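Local coordinates for Molybdate/tungstate binding protein (Sporomusa ovata, PDB 1FR3), which binds the oxyanions molybdate and tungstate as a six-chain assembly and probably serves in molybdenum storage or homeostasis within the cell, at residues 12-17 / 31-36. Sequence-based numbering, arbitrary orientation.
Sequences TVKEIV and GTELVA
K14 reaches with the far end of its side chain across to E33, its ammonium group settling against one carboxylate oxygen while CE lies 3.4 Å from E33 OE1. The two side chains run at about a right angle to each other and meet through a salt bridge, K14 NZ to E33 OE1, that is also a hydrogen bond of 2.7 Å. OE1 receives it through its anti lone pair, the one turned away from the other carboxylate oxygen, so the lysine sits beside the CG flank of the acid and leaves OE2 out of the bond. The CA atoms of K14 and E33 stand 9.0 Å apart, because strand 22-29 runs between strands 7-18 and 32-39 in the antiparallel sheet, a gap that two long side chains can bridge. Lysine suits this place by length: its chain leaves the backbone with CG anti to the carbonyl carbon (chi1 -63°) and then bends at chi3 (-68°), which carries NZ to the acid. With CG anti to its backbone N (chi1 -176°) and the chain extended beyond it, E33 brings its carboxylate nearer to strand 7-18 than its CB is; a glutamate has the length and the charge for this. Both side chains also touch V26 of the middle strand, whose branched hydrocarbon suits the aliphatic part of a long chain. The backbones of K14 and E15 both hydrogen-bond to V26, so two residues of strand 7-18 stand opposite one of strand 22-29, the classic beta bulge. A methionine replacing K14 would probably leave the E33 carboxylate without its positive mate and free to turn. Neither K14 nor E33 is buried, so solvent probably weakens the pull of this surface ion pair.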
ATOM      1  N   THR A  12     -18.821   9.628  -8.072  1.00  8.13           N
ATOM      2  CA  THR A  12     -18.902  10.356  -9.338  1.00  8.63           C
ATOM      3  C   THR A  12     -17.644  11.200  -9.517  1.00  8.08           C
ATOM      4  O   THR A  12     -17.192  11.848  -8.571  1.00  7.75           O
ATOM      5  CB  THR A  12     -20.154  11.251  -9.407  1.00  9.51           C
ATOM      6  OG1 THR A  12     -21.336  10.442  -9.309  1.00 11.00           O
ATOM      7  CG2 THR A  12     -20.230  12.022 -10.714  1.00 10.24           C
ATOM      8  N   VAL A  13     -17.047  11.144 -10.708  1.00  8.39           N
ATOM      9  CA  VAL A  13     -15.858  11.963 -10.968  1.00  7.82           C
ATOM     10  C   VAL A  13     -16.237  13.442 -11.067  1.00  9.11           C
ATOM     11  O   VAL A  13     -17.138  13.790 -11.833  1.00  9.81           O
ATOM     12  CB  VAL A  13     -15.140  11.549 -12.264  1.00  8.68           C
ATOM     13  CG1 VAL A  13     -13.906  12.399 -12.528  1.00  8.78           C
ATOM     14  CG2 VAL A  13     -14.754  10.074 -12.216  1.00  8.71           C
ATOM     15  N   LYS A  14     -15.534  14.288 -10.333  1.00  9.15           N
ATOM     16  CA  LYS A  14     -15.757  15.730 -10.377  1.00 10.45           C
ATOM     17  C   LYS A  14     -14.712  16.404 -11.269  1.00 10.91           C
ATOM     18  O   LYS A  14     -15.051  17.191 -12.160  1.00 11.93           O
ATOM     19  CB  LYS A  14     -15.697  16.365  -8.988  1.00 11.19           C
ATOM     20  CG  LYS A  14     -16.763  15.906  -8.011  1.00 12.01           C
ATOM     21  CD  LYS A  14     -16.904  16.842  -6.823  1.00 13.55           C
ATOM     22  CE  LYS A  14     -15.684  16.815  -5.917  1.00 13.63           C
ATOM     23  NZ  LYS A  14     -15.880  17.683  -4.714  1.00 13.37           N
ATOM     24  N   GLU A  15     -13.443  16.089 -11.035  1.00 11.29           N
ATOM     25  CA  GLU A  15     -12.353  16.699 -11.787  1.00 11.88           C
ATOM     26  C   GLU A  15     -11.172  15.752 -11.939  1.00 10.66           C
ATOM     27  O   GLU A  15     -10.979  14.839 -11.143  1.00 10.07           O
ATOM     28  CB  GLU A  15     -11.904  17.996 -11.086  1.00 14.38           C
ATOM     29  CG  GLU A  15     -12.967  19.081 -11.171  1.00 17.27           C
ATOM     30  CD  GLU A  15     -12.642  20.405 -10.531  1.00 18.69           C
ATOM     31  OE1 GLU A  15     -11.557  20.963 -10.791  1.00 20.43           O
ATOM     32  OE2 GLU A  15     -13.477  20.936  -9.756  1.00 20.17           O
ATOM     33  N   ILE A  16     -10.396  15.969 -12.998  1.00  8.83           N
ATOM     34  CA  ILE A  16      -9.205  15.185 -13.257  1.00  9.55           C
ATOM     35  C   ILE A  16      -8.028  16.111 -13.565  1.00  8.97           C
ATOM     36  O   ILE A  16      -8.177  16.967 -14.444  1.00  8.87           O
ATOM     37  CB  ILE A  16      -9.375  14.219 -14.448  1.00  9.41           C
ATOM     38  CG1 ILE A  16     -10.486  13.215 -14.138  1.00 10.16           C
ATOM     39  CG2 ILE A  16      -8.061  13.497 -14.728  1.00  9.79           C
ATOM     40  CD1 ILE A  16     -10.853  12.303 -15.290  1.00 10.46           C
ATOM     41  N   VAL A  17      -6.922  15.931 -12.858  1.00  8.45           N
ATOM     42  CA  VAL A  17      -5.716  16.715 -13.124  1.00  9.07           C
ATOM     43  C   VAL A  17      -4.644  15.731 -13.598  1.00 10.49           C
ATOM     44  O   VAL A  17      -4.312  14.794 -12.869  1.00  9.86           O
ATOM     45  CB  VAL A  17      -5.229  17.523 -11.921  1.00  9.12           C
ATOM     46  CG1 VAL A  17      -3.935  18.268 -12.228  1.00  9.44           C
ATOM     47  CG2 VAL A  17      -6.300  18.524 -11.483  1.00  8.91           C
ATOM     48  N   GLY A  31     -21.530  13.313  -0.972  1.00  8.37           N
ATOM     49  CA  GLY A  31     -21.174  14.572  -0.346  1.00  8.68           C
ATOM     50  C   GLY A  31     -19.753  14.654   0.170  1.00  9.67           C
ATOM     51  O   GLY A  31     -19.306  15.748   0.547  1.00 11.90           O
ATOM     52  N   THR A  32     -19.035  13.540   0.240  1.00  8.32           N
ATOM     53  CA  THR A  32     -17.654  13.561   0.717  1.00  7.87           C
ATOM     54  C   THR A  32     -16.720  13.575  -0.492  1.00  7.23           C
ATOM     55  O   THR A  32     -16.972  12.851  -1.451  1.00  7.53           O
ATOM     56  CB  THR A  32     -17.313  12.337   1.580  1.00  9.43           C
ATOM     57  OG1 THR A  32     -18.048  12.360   2.815  1.00 11.45           O
ATOM     58  CG2 THR A  32     -15.834  12.305   1.952  1.00  9.57           C
ATOM     59  N   GLU A  33     -15.671  14.395  -0.423  1.00  7.47           N
ATOM     60  CA  GLU A  33     -14.714  14.426  -1.522  1.00  7.35           C
ATOM     61  C   GLU A  33     -13.689  13.302  -1.338  1.00  7.29           C
ATOM     62  O   GLU A  33     -13.149  13.125  -0.252  1.00  7.93           O
ATOM     63  CB  GLU A  33     -13.987  15.774  -1.572  1.00  8.18           C
ATOM     64  CG  GLU A  33     -13.051  15.850  -2.774  1.00  9.90           C
ATOM     65  CD  GLU A  33     -12.604  17.277  -3.046  1.00 10.58           C
ATOM     66  OE1 GLU A  33     -13.414  18.018  -3.623  1.00 11.35           O
ATOM     67  OE2 GLU A  33     -11.457  17.596  -2.680  1.00 12.08           O
ATOM     68  N   LEU A  34     -13.467  12.554  -2.413  1.00  6.30           N
ATOM     69  CA  LEU A  34     -12.472  11.485  -2.412  1.00  6.87           C
ATOM     70  C   LEU A  34     -11.376  11.889  -3.407  1.00  6.51           C
ATOM     71  O   LEU A  34     -11.665  12.605  -4.372  1.00  7.34           O
ATOM     72  CB  LEU A  34     -13.051  10.139  -2.822  1.00  7.18           C
ATOM     73  CG  LEU A  34     -14.255   9.599  -2.042  1.00  7.67           C
ATOM     74  CD1 LEU A  34     -14.696   8.262  -2.619  1.00  8.54           C
ATOM     75  CD2 LEU A  34     -13.904   9.475  -0.563  1.00  8.39           C
ATOM     76  N   VAL A  35     -10.157  11.443  -3.161  1.00  6.41           N
ATOM     77  CA  VAL A  35      -9.050  11.745  -4.061  1.00  6.56           C
ATOM     78  C   VAL A  35      -8.246  10.463  -4.304  1.00  6.56           C
ATOM     79  O   VAL A  35      -7.744   9.863  -3.354  1.00  6.14           O
ATOM     80  CB  VAL A  35      -8.112  12.843  -3.542  1.00  7.05           C
ATOM     81  CG1 VAL A  35      -6.960  13.098  -4.511  1.00  7.25           C
ATOM     82  CG2 VAL A  35      -8.898  14.132  -3.319  1.00  8.03           C
ATOM     83  N   ALA A  36      -8.181  10.062  -5.570  1.00  6.71           N
ATOM     84  CA  ALA A  36      -7.389   8.898  -5.947  1.00  6.17           C
ATOM     85  C   ALA A  36      -6.213   9.369  -6.813  1.00  6.01           C
ATOM     86  O   ALA A  36      -6.379  10.267  -7.645  1.00  7.65           O
ATOM     87  CB  ALA A  36      -8.225   7.882  -6.715  1.00  7.13           C
TER